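Local coordinates for protein arsenite methyltransferase (Chlamydomonas reinhardtii, PDB 5EVJ) that probably methylates trivalent arsenic in arsenic triglutathione, using S-adenosyl-L-methionine as the methyl donor and thioredoxin as reductant, at residues 170-175 / 197-202; 204-209 / 264-269; 243-248 / 270-275. The protein carries 15 engineered substitutions. One frame throughout, in Å; residues are numbered along the deposited sequence.

Interaction 1 of 3, residues 170-175 / 197-202; sequences CVINLS and FSDVYV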
loop_
_atom_site.group_PDB
_atom_site.type_symbol
_atom_site.label_atom_id
_atom_site.label_comp_id
_atom_site.label_asym_id
_atom_site.label_seq_id
_atom_site.Cartn_x
_atom_site.Cartn_y
_atom_site.Cartn_z
ATOM N N CYS A 170 -4.435 2.847 -7.611
ATOM C CA CYS A 170 -4.947 3.976 -8.398
ATOM C C CYS A 170 -6.415 3.985 -8.532
ATOM O O CYS A 170 -6.888 4.158 -9.653
ATOM C CB CYS A 170 -4.418 3.911 -9.837
ATOM S SG CYS A 170 -3.344 5.267 -10.360
ATOM N N VAL A 171 -7.145 3.763 -7.443
ATOM C CA VAL A 171 -8.593 3.872 -7.448
ATOM C C VAL A 171 -9.077 4.782 -6.313
ATOM O O VAL A 171 -10.254 5.136 -6.243
ATOM C CB VAL A 171 -9.353 2.507 -7.267
ATOM C CG1 VAL A 171 -9.233 1.531 -8.466
ATOM C CG2 VAL A 171 -9.026 1.849 -5.929
ATOM N N ILE A 172 -8.199 5.195 -5.426
ATOM C CA ILE A 172 -8.694 5.971 -4.313
ATOM C C ILE A 172 -8.995 7.434 -4.673
ATOM O O ILE A 172 -9.850 8.064 -4.050
ATOM C CB ILE A 172 -7.833 5.768 -3.051
ATOM C CG1 ILE A 172 -7.702 4.259 -2.805
ATOM C CG2 ILE A 172 -8.415 6.516 -1.851
ATOM C CD1 ILE A 172 -7.110 3.836 -1.483
ATOM N N ASN A 173 -8.337 7.958 -5.698
ATOM C CA ASN A 173 -8.651 9.321 -6.150
ATOM C C ASN A 173 -10.043 9.431 -6.696
ATOM O O ASN A 173 -10.547 10.533 -6.883
ATOM C CB ASN A 173 -7.671 9.838 -7.218
ATOM C CG ASN A 173 -6.232 10.029 -6.689
ATOM O OD1 ASN A 173 -5.341 10.381 -7.464
ATOM N ND2 ASN A 173 -5.996 9.787 -5.377
ATOM N N LEU A 174 -10.663 8.300 -6.989
ATOM C CA LEU A 174 -11.991 8.332 -7.585
ATOM C C LEU A 174 -13.037 8.184 -6.527
ATOM O O LEU A 174 -14.203 8.433 -6.771
ATOM C CB LEU A 174 -12.143 7.270 -8.671
ATOM C CG LEU A 174 -11.143 7.418 -9.813
ATOM C CD1 LEU A 174 -9.813 6.915 -9.301
ATOM C CD2 LEU A 174 -11.571 6.591 -11.008
ATOM N N SER A 175 -12.638 7.799 -5.333
ATOM C CA SER A 175 -13.592 7.747 -4.252
ATOM C C SER A 175 -14.327 9.086 -4.085
ATOM O O SER A 175 -13.710 10.140 -4.120
ATOM C CB SER A 175 -12.928 7.376 -2.938
ATOM O OG SER A 175 -13.876 7.480 -1.867
ATOM N N PHE A 197 -0.266 0.908 -0.785
ATOM C CA PHE A 197 -1.043 1.225 -1.993
ATOM C C PHE A 197 -0.388 2.317 -2.847
ATOM O O PHE A 197 0.434 3.105 -2.345
ATOM C CB PHE A 197 -2.457 1.613 -1.559
ATOM C CG PHE A 197 -2.596 2.999 -1.064
ATOM C CD1 PHE A 197 -2.080 3.387 0.162
ATOM C CD2 PHE A 197 -3.319 3.919 -1.823
ATOM C CE1 PHE A 197 -2.254 4.699 0.648
ATOM C CE2 PHE A 197 -3.531 5.193 -1.380
ATOM C CZ PHE A 197 -2.971 5.601 -0.145
ATOM N N SER A 198 -0.691 2.317 -4.131
ATOM C CA SER A 198 -0.137 3.300 -5.025
ATOM C C SER A 198 -1.266 4.136 -5.577
ATOM O O SER A 198 -2.400 3.659 -5.744
ATOM C CB SER A 198 0.675 2.637 -6.160
ATOM O OG SER A 198 -0.161 1.733 -6.878
ATOM N N ASP A 199 -0.976 5.403 -5.802
ATOM C CA ASP A 199 -1.983 6.274 -6.354
ATOM C C ASP A 199 -1.276 7.496 -6.909
ATOM O O ASP A 199 -0.032 7.634 -6.830
ATOM C CB ASP A 199 -3.060 6.627 -5.308
ATOM C CG ASP A 199 -4.465 6.856 -5.946
ATOM O OD1 ASP A 199 -4.520 7.285 -7.108
ATOM O OD2 ASP A 199 -5.533 6.614 -5.306
ATOM N N VAL A 200 -2.046 8.381 -7.498
ATOM C CA VAL A 200 -1.435 9.565 -8.095
ATOM C C VAL A 200 -1.639 10.793 -7.206
ATOM O O VAL A 200 -2.721 11.036 -6.701
ATOM C CB VAL A 200 -1.977 9.796 -9.502
ATOM C CG1 VAL A 200 -1.467 11.131 -10.028
ATOM C CG2 VAL A 200 -1.516 8.669 -10.411
ATOM N N TYR A 201 -0.580 11.544 -6.987
ATOM C CA TYR A 201 -0.653 12.780 -6.165
ATOM C C TYR A 201 -0.064 13.960 -6.921
ATOM O O TYR A 201 0.625 13.765 -7.966
ATOM C CB TYR A 201 0.127 12.571 -4.840
ATOM C CG TYR A 201 -0.459 11.413 -4.070
ATOM C CD1 TYR A 201 -0.010 10.102 -4.306
ATOM C CD2 TYR A 201 -1.509 11.598 -3.151
ATOM C CE1 TYR A 201 -0.589 9.019 -3.663
ATOM C CE2 TYR A 201 -2.105 10.493 -2.503
ATOM C CZ TYR A 201 -1.611 9.216 -2.788
ATOM O OH TYR A 201 -2.113 8.119 -2.149
ATOM N N VAL A 202 -0.238 15.163 -6.345
ATOM C CA VAL A 202 0.350 16.399 -6.876
ATOM C C VAL A 202 1.270 17.094 -5.865
ATOM O O VAL A 202 1.104 16.925 -4.658
ATOM C CB VAL A 202 -0.763 17.398 -7.251
ATOM C CG1 VAL A 202 -0.241 18.516 -8.188
ATOM C CG2 VAL A 202 -1.925 16.652 -7.875
HETATM O O HOH W 1 -5.249 3.382 -4.891
HETATM O O HOH W 2 -4.424 11.831 -4.395
#
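C170, I172 and N173 gather around D199 where the loop following strand 163-169 folds back over strand 193-202. The two strands are parallel neighbours in the sheet of this Rossmann-like methyltransferase fold, and helix 178-188 follows the loop, so the contact lies at the turn of a beta-alpha-beta unit.

Backbone bonding extends the strand pairing by one residue: C170 N donates to S198 O at 2.9 Å, with an N-H...O angle of 158°.

The carboxylate of D199 supplies the polar part. Its OD2 receives I172 N at 3.0 Å and N173 N at 3.1 Å, and both bonds are weak. With 172-174 in helical phi/psi but without regular helix bonding, the carboxylate faces two successive amides of a tight turn. V200 N meets D199 OD1 from its anti side, 19° out of the carboxylate plane, at 2.7 Å, which, with the two amides on OD2, probably limits rotation of the group. Water 1 donates to S198 O and, weakly, to D199 OD2, while accepting V171 N.

Two apolar contacts accompany these bonds. I172 CD1 lies against F197 CD2 at 3.8 Å, the two side chains crossing at about a right angle. With CG1 anti to the carbonyl carbon (chi1 -52°), the isoleucine directs that branch at the ring. C170 SG, 3.9 Å from V200 CG2, is itself tied by a disulfide to C74, joining the loop covalently to an earlier part of the chain.

The N173 amide comes at D199 from the opposite direction, its plane nearly parallel to that of the carboxylate. Its modelled orientation is doubtful, because N173 OD1 sits 2.8 Å from V200 O, acceptor against acceptor.

Interaction 2 of 3, residues 204-209 / 264-269; sequences RRLPQS and ARFYSI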
loop_
_atom_site.group_PDB
_atom_site.type_symbol
_atom_site.label_atom_id
_atom_site.label_comp_id
_atom_site.label_asym_id
_atom_site.label_seq_id
_atom_site.Cartn_x
_atom_site.Cartn_y
_atom_site.Cartn_z
ATOM N N ARG A 204 1.251 20.212 -5.393
ATOM C CA ARG A 204 0.509 21.393 -4.924
ATOM C C ARG A 204 -0.994 21.167 -5.106
ATOM O O ARG A 204 -1.386 20.261 -5.822
ATOM C CB ARG A 204 0.953 22.614 -5.788
ATOM C CG ARG A 204 0.492 22.562 -7.240
ATOM C CD ARG A 204 1.310 23.527 -8.068
ATOM N NE ARG A 204 2.729 23.091 -8.117
ATOM C CZ ARG A 204 3.737 23.857 -8.553
ATOM N NH1 ARG A 204 4.982 23.354 -8.534
ATOM N NH2 ARG A 204 3.506 25.130 -9.018
ATOM N N ARG A 205 -1.831 21.979 -4.502
ATOM C CA ARG A 205 -3.300 21.894 -4.696
ATOM C C ARG A 205 -3.738 22.323 -6.079
ATOM O O ARG A 205 -3.375 23.388 -6.540
ATOM C CB ARG A 205 -4.059 22.770 -3.678
ATOM C CG ARG A 205 -3.930 22.240 -2.265
ATOM C CD ARG A 205 -4.495 23.191 -1.210
ATOM N NE ARG A 205 -4.090 22.752 0.143
ATOM C CZ ARG A 205 -3.490 23.501 1.071
ATOM N NH1 ARG A 205 -3.293 24.835 0.920
ATOM N NH2 ARG A 205 -3.129 22.923 2.180
ATOM N N LEU A 206 -4.535 21.512 -6.745
ATOM C CA LEU A 206 -5.054 21.926 -8.036
ATOM C C LEU A 206 -6.069 23.035 -7.848
ATOM O O LEU A 206 -6.859 22.982 -6.901
ATOM C CB LEU A 206 -5.737 20.768 -8.728
ATOM C CG LEU A 206 -4.968 19.780 -9.606
ATOM C CD1 LEU A 206 -3.571 20.245 -9.998
ATOM C CD2 LEU A 206 -4.924 18.389 -8.975
ATOM N N PRO A 207 -6.065 24.047 -8.738
ATOM C CA PRO A 207 -7.151 25.061 -8.806
ATOM C C PRO A 207 -8.549 24.411 -8.892
ATOM O O PRO A 207 -8.672 23.390 -9.597
ATOM C CB PRO A 207 -6.831 25.793 -10.117
ATOM C CG PRO A 207 -5.335 25.745 -10.178
ATOM C CD PRO A 207 -5.004 24.342 -9.719
ATOM N N GLN A 208 -9.558 24.976 -8.192
ATOM C CA GLN A 208 -10.999 24.536 -8.283
ATOM C C GLN A 208 -11.489 24.380 -9.712
ATOM O O GLN A 208 -12.211 23.425 -10.036
ATOM C CB GLN A 208 -11.975 25.491 -7.590
ATOM C CG GLN A 208 -12.448 25.052 -6.213
ATOM C CD GLN A 208 -11.857 25.926 -5.118
ATOM O OE1 GLN A 208 -11.841 27.157 -5.238
ATOM N NE2 GLN A 208 -11.366 25.302 -4.048
ATOM N N SER A 209 -11.109 25.354 -10.535
ATOM C CA SER A 209 -11.232 25.298 -11.993
ATOM C C SER A 209 -10.921 23.910 -12.595
ATOM O O SER A 209 -11.788 23.297 -13.232
ATOM C CB SER A 209 -10.364 26.409 -12.618
ATOM O OG SER A 209 -9.621 25.929 -13.721
ATOM N N ALA A 264 1.924 22.640 -11.864
ATOM C CA ALA A 264 1.669 21.427 -11.039
ATOM C C ALA A 264 2.481 20.222 -11.515
ATOM O O ALA A 264 2.528 19.940 -12.691
ATOM C CB ALA A 264 0.196 21.081 -10.976
ATOM N N ARG A 265 3.126 19.550 -10.579
ATOM C CA ARG A 265 3.836 18.326 -10.848
ATOM C C ARG A 265 3.112 17.139 -10.206
ATOM O O ARG A 265 2.750 17.173 -9.011
ATOM C CB ARG A 265 5.306 18.427 -10.369
ATOM C CG ARG A 265 6.070 19.543 -11.093
ATOM C CD ARG A 265 7.353 19.875 -10.373
ATOM N NE ARG A 265 8.355 19.012 -10.903
ATOM C CZ ARG A 265 9.570 18.761 -10.397
ATOM N NH1 ARG A 265 10.025 19.362 -9.320
ATOM N NH2 ARG A 265 10.350 17.877 -11.022
ATOM N N PHE A 266 2.920 16.093 -11.018
ATOM C CA PHE A 266 2.197 14.895 -10.637
ATOM C C PHE A 266 3.126 13.716 -10.396
ATOM O O PHE A 266 4.111 13.527 -11.116
ATOM C CB PHE A 266 1.170 14.519 -11.679
ATOM C CG PHE A 266 0.141 15.571 -11.915
ATOM C CD1 PHE A 266 0.417 16.675 -12.744
ATOM C CD2 PHE A 266 -1.115 15.470 -11.347
ATOM C CE1 PHE A 266 -0.552 17.658 -12.967
ATOM C CE2 PHE A 266 -2.093 16.463 -11.558
ATOM C CZ PHE A 266 -1.807 17.548 -12.368
ATOM N N TYR A 267 2.773 12.932 -9.372
ATOM C CA TYR A 267 3.497 11.726 -8.973
ATOM C C TYR A 267 2.608 10.488 -8.797
ATOM O O TYR A 267 1.424 10.543 -8.406
ATOM C CB TYR A 267 4.280 11.961 -7.661
ATOM C CG TYR A 267 5.170 13.155 -7.823
ATOM C CD1 TYR A 267 4.635 14.437 -7.824
ATOM C CD2 TYR A 267 6.515 12.998 -8.082
ATOM C CE1 TYR A 267 5.427 15.541 -8.024
ATOM C CE2 TYR A 267 7.337 14.078 -8.241
ATOM C CZ TYR A 267 6.784 15.349 -8.220
ATOM O OH TYR A 267 7.578 16.443 -8.438
ATOM N N SER A 268 3.242 9.383 -9.083
ATOM C CA SER A 268 2.753 8.079 -8.792
ATOM C C SER A 268 3.510 7.804 -7.511
ATOM O O SER A 268 4.739 7.750 -7.524
ATOM C CB SER A 268 3.289 7.124 -9.888
ATOM O OG SER A 268 2.964 5.784 -9.609
ATOM N N ILE A 269 2.795 7.658 -6.406
ATOM C CA ILE A 269 3.473 7.361 -5.110
ATOM C C ILE A 269 2.860 6.111 -4.473
ATOM O O ILE A 269 1.615 5.943 -4.455
ATOM C CB ILE A 269 3.334 8.495 -4.071
ATOM C CG1 ILE A 269 3.790 9.860 -4.639
ATOM C CG2 ILE A 269 4.077 8.152 -2.763
ATOM C CD1 ILE A 269 3.535 11.027 -3.660
#
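R204 reaches A264 through two turns of its chain: CG lies between the backbone N and the carbonyl carbon (chi1 69°), and a bend at chi3 (66°) brings the guanidinium back over the alanine. L206 places CG beside its backbone N; as modelled, its chi2 of -14° is close to eclipsed, and its CD1 touches both A264 and F266.

The segment 204-209 has just left strand 193-202 and leads into the short helix 208-212, while 264-269 enters strand 266-274. The contact therefore lies beside the end of the sheet where these two antiparallel strands run side by side. V202, on strand 193-202, also packs against A264 and F266.

The arginine acts mainly through its carbon chain and one flat face. R204 NE stands 3.5 Å from A264 CA, which lies over a face of the guanidinium, and A264 N sits above the same plane, offset toward its rim. R204 CD approaches A264 CB at 4.0 Å. The leucine then continues the apolar patch: L206 CD1 is 4.0 Å from A264 CB and 4.0 Å from F266 CZ, the leucine and phenylalanine side chains crossing at about a right angle.

Charges stay apart here. R204 NH1 and R265 NE are 6.0 Å from each other, and R265 is paired with E249 in a salt bridge, its guanidinium lying over Y267 OH. With an alanine here in place of R204, the chain and flat group lying on A264 would go, which is likely to open a gap beside the start of the strand.

No hydrogen bond crosses between the two segments. Cohesion rests on van der Waals contact, so the chemistry implies an adherence set by shape, with the arginine's charge directed elsewhere: NE and NH1 are hydrogen-bonded to a residue adjoining the segments.

Interaction 3 of 3, residues 243-248 / 270-275; sequences RQLEAE and TYRLFK. Engineered in segment 243-248: A247 (natural residue Cys).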
loop_
_atom_site.group_PDB
_atom_site.type_symbol
_atom_site.label_atom_id
_atom_site.label_comp_id
_atom_site.label_asym_id
_atom_site.label_seq_id
_atom_site.Cartn_x
_atom_site.Cartn_y
_atom_site.Cartn_z
ATOM N N ARG A 243 4.499 6.732 5.049
ATOM C CA ARG A 243 5.863 6.644 4.554
ATOM C C ARG A 243 5.775 6.375 3.092
ATOM O O ARG A 243 5.000 5.556 2.633
ATOM C CB ARG A 243 6.617 5.501 5.235
ATOM C CG ARG A 243 6.901 5.713 6.715
ATOM C CD ARG A 243 8.127 6.583 6.996
ATOM N NE ARG A 243 8.221 6.770 8.451
ATOM C CZ ARG A 243 9.090 6.119 9.215
ATOM N NH1 ARG A 243 9.950 5.297 8.656
ATOM N NH2 ARG A 243 9.113 6.307 10.532
ATOM N N GLN A 244 6.586 7.089 2.362
ATOM C CA GLN A 244 6.645 7.024 0.929
ATOM C C GLN A 244 7.658 5.911 0.549
ATOM O O GLN A 244 8.850 5.952 0.912
ATOM C CB GLN A 244 7.049 8.435 0.465
ATOM C CG GLN A 244 7.544 8.482 -0.957
ATOM C CD GLN A 244 7.685 9.904 -1.467
ATOM O OE1 GLN A 244 6.791 10.735 -1.294
ATOM N NE2 GLN A 244 8.827 10.190 -2.093
ATOM N N LEU A 245 7.215 4.897 -0.163
ATOM C CA LEU A 245 8.163 3.841 -0.517
ATOM C C LEU A 245 8.884 4.219 -1.809
ATOM O O LEU A 245 10.079 4.020 -1.933
ATOM C CB LEU A 245 7.430 2.480 -0.689
ATOM C CG LEU A 245 8.316 1.313 -1.220
ATOM C CD1 LEU A 245 9.512 1.053 -0.303
ATOM C CD2 LEU A 245 7.578 0.019 -1.493
ATOM N N GLU A 246 8.150 4.780 -2.772
ATOM C CA GLU A 246 8.745 5.260 -3.999
ATOM C C GLU A 246 7.790 6.159 -4.804
ATOM O O GLU A 246 6.556 6.060 -4.718
ATOM C CB GLU A 246 9.196 4.110 -4.877
ATOM C CG GLU A 246 8.060 3.380 -5.575
ATOM C CD GLU A 246 8.541 2.061 -6.163
ATOM O OE1 GLU A 246 9.335 2.078 -7.138
ATOM O OE2 GLU A 246 8.138 1.001 -5.638
ATOM N N ALA A 247 8.390 7.062 -5.554
ATOM C CA ALA A 247 7.632 8.056 -6.276
ATOM C C ALA A 247 8.263 8.175 -7.647
ATOM O O ALA A 247 9.491 8.136 -7.803
ATOM C CB ALA A 247 7.672 9.395 -5.549
ATOM N N GLU A 248 7.408 8.284 -8.634
ATOM C CA GLU A 248 7.842 8.587 -9.971
ATOM C C GLU A 248 7.017 9.774 -10.511
ATOM O O GLU A 248 5.767 9.754 -10.504
ATOM C CB GLU A 248 7.773 7.332 -10.889
ATOM C CG GLU A 248 8.931 6.309 -10.772
ATOM C CD GLU A 248 10.362 6.908 -10.704
ATOM O OE1 GLU A 248 10.652 7.905 -11.411
ATOM O OE2 GLU A 248 11.224 6.372 -9.944
ATOM N N THR A 270 3.744 5.263 -3.941
ATOM C CA THR A 270 3.352 4.086 -3.190
ATOM C C THR A 270 3.625 4.472 -1.759
ATOM O O THR A 270 4.769 4.747 -1.363
ATOM C CB THR A 270 4.158 2.783 -3.562
ATOM O OG1 THR A 270 3.916 2.392 -4.915
ATOM C CG2 THR A 270 3.684 1.594 -2.686
ATOM N N TYR A 271 2.566 4.425 -0.984
ATOM C CA TYR A 271 2.584 4.798 0.411
ATOM C C TYR A 271 2.463 3.585 1.295
ATOM O O TYR A 271 1.768 2.600 0.928
ATOM C CB TYR A 271 1.367 5.748 0.732
ATOM C CG TYR A 271 1.721 7.205 0.516
ATOM C CD1 TYR A 271 2.692 7.836 1.297
ATOM C CD2 TYR A 271 1.069 7.958 -0.472
ATOM C CE1 TYR A 271 3.007 9.191 1.116
ATOM C CE2 TYR A 271 1.352 9.289 -0.676
ATOM C CZ TYR A 271 2.356 9.900 0.089
ATOM O OH TYR A 271 2.651 11.207 -0.180
ATOM N N ARG A 272 3.029 3.717 2.494
ATOM C CA ARG A 272 2.982 2.722 3.513
ATOM C C ARG A 272 2.314 3.280 4.759
ATOM O O ARG A 272 2.825 4.216 5.388
ATOM C CB ARG A 272 4.373 2.212 3.820
ATOM C CG ARG A 272 5.067 1.723 2.544
ATOM C CD ARG A 272 6.275 0.864 2.953
ATOM N NE ARG A 272 5.905 -0.485 3.406
ATOM C CZ ARG A 272 6.697 -1.568 3.376
ATOM N NH1 ARG A 272 7.950 -1.484 2.965
ATOM N NH2 ARG A 272 6.219 -2.785 3.752
ATOM N N LEU A 273 1.182 2.670 5.135
ATOM C CA LEU A 273 0.376 3.162 6.217
ATOM C C LEU A 273 0.239 2.042 7.254
ATOM O O LEU A 273 -0.676 1.170 7.162
ATOM C CB LEU A 273 -0.955 3.579 5.680
ATOM C CG LEU A 273 -1.232 5.012 5.208
ATOM C CD1 LEU A 273 -0.052 5.707 4.543
ATOM C CD2 LEU A 273 -2.473 5.034 4.311
ATOM N N PHE A 274 1.115 2.083 8.254
ATOM C CA PHE A 274 1.155 1.040 9.224
ATOM C C PHE A 274 0.250 1.348 10.310
ATOM O O PHE A 274 0.122 2.552 10.699
ATOM C CB PHE A 274 2.545 0.902 9.827
ATOM C CG PHE A 274 3.481 0.175 8.938
ATOM C CD1 PHE A 274 3.602 -1.234 9.022
ATOM C CD2 PHE A 274 4.223 0.866 7.978
ATOM C CE1 PHE A 274 4.468 -1.923 8.179
ATOM C CE2 PHE A 274 5.100 0.186 7.157
ATOM C CZ PHE A 274 5.254 -1.222 7.235
ATOM N N LYS A 275 -0.289 0.254 10.883
ATOM C CA LYS A 275 -1.152 0.375 12.030
ATOM C C LYS A 275 -0.506 -0.273 13.258
ATOM O O LYS A 275 -0.398 -1.456 13.344
ATOM C CB LYS A 275 -2.541 -0.215 11.700
ATOM C CG LYS A 275 -3.407 -0.372 12.931
ATOM C CD LYS A 275 -4.874 -0.667 12.612
ATOM C CE LYS A 275 -5.731 -1.061 13.880
ATOM N NZ LYS A 275 -7.178 -1.403 13.443
HETATM O O HOH W 3 4.940 12.342 0.272
#
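An antiparallel ladder at one margin of the methyltransferase sheet pairs R243 with R272 as its first hydrogen-bonded pair, where 243-249 is the outermost strand within this chain and 266-274 its inner neighbour. R243 N donates to R272 O at 3.0 Å, and R272 N returns a bond to R243 O at 2.7 Å, nearly in line with that carbonyl. The axes of the short strand segments run at 152° and approach to 4.6 Å.

The next bridge, Q244 with Y271, is non-hydrogen-bonded. Here the phenol ring presents its edge to the backbone: Y271 CD1 lies 3.5 Å from R243 O, near the ring plane, while Y271 CA also meets that oxygen. Water 3 joins the two side chains, donating to Q244 OE1 at 2.9 Å and accepting Y271 OH. Q244 NE2 is hydrogen-bonded to D308.

Beyond Q244 the ladder slips by one residue. This beta bulge, in the outermost strand of a Rossmann-like sheet of order 3-2-1-4-5-7-6, centres on L245, whose psi of -41° is helical; the extra residue lets T270 serve two neighbours. T270 O takes L245 N at 2.7 Å, and T270 N donates to E246 O at 3.0 Å.

L245 CB lies 4.1 Å from R272 CG, beside the aliphatic part of that side chain. The R272 guanidinium is held by a salt bridge to E194, and the R243 guanidinium turns away to D307 and D241.

Overall arrangement
Following the chain, interaction 1 closes first: the loop of 170-175 and strand residues 197-202 enclose helix 178-188 and lie wholly before the other two contacts. Interaction 2 opens at 204-209, and before it closes at 264-269 interaction 3 has opened at 243-248; interaction 3 then closes at 270-275, so the two cross. Both use strand 266-274, which connects them to interaction 1: Y201 N to Y267 O (2.7 Å) and F197 O to Y271 N (2.9 Å) are probable hydrogen bonds. Together they tie the crossover loop, the chain leaving strand 193-202 and the outer strand 243-249 to one antiparallel margin of the sheet.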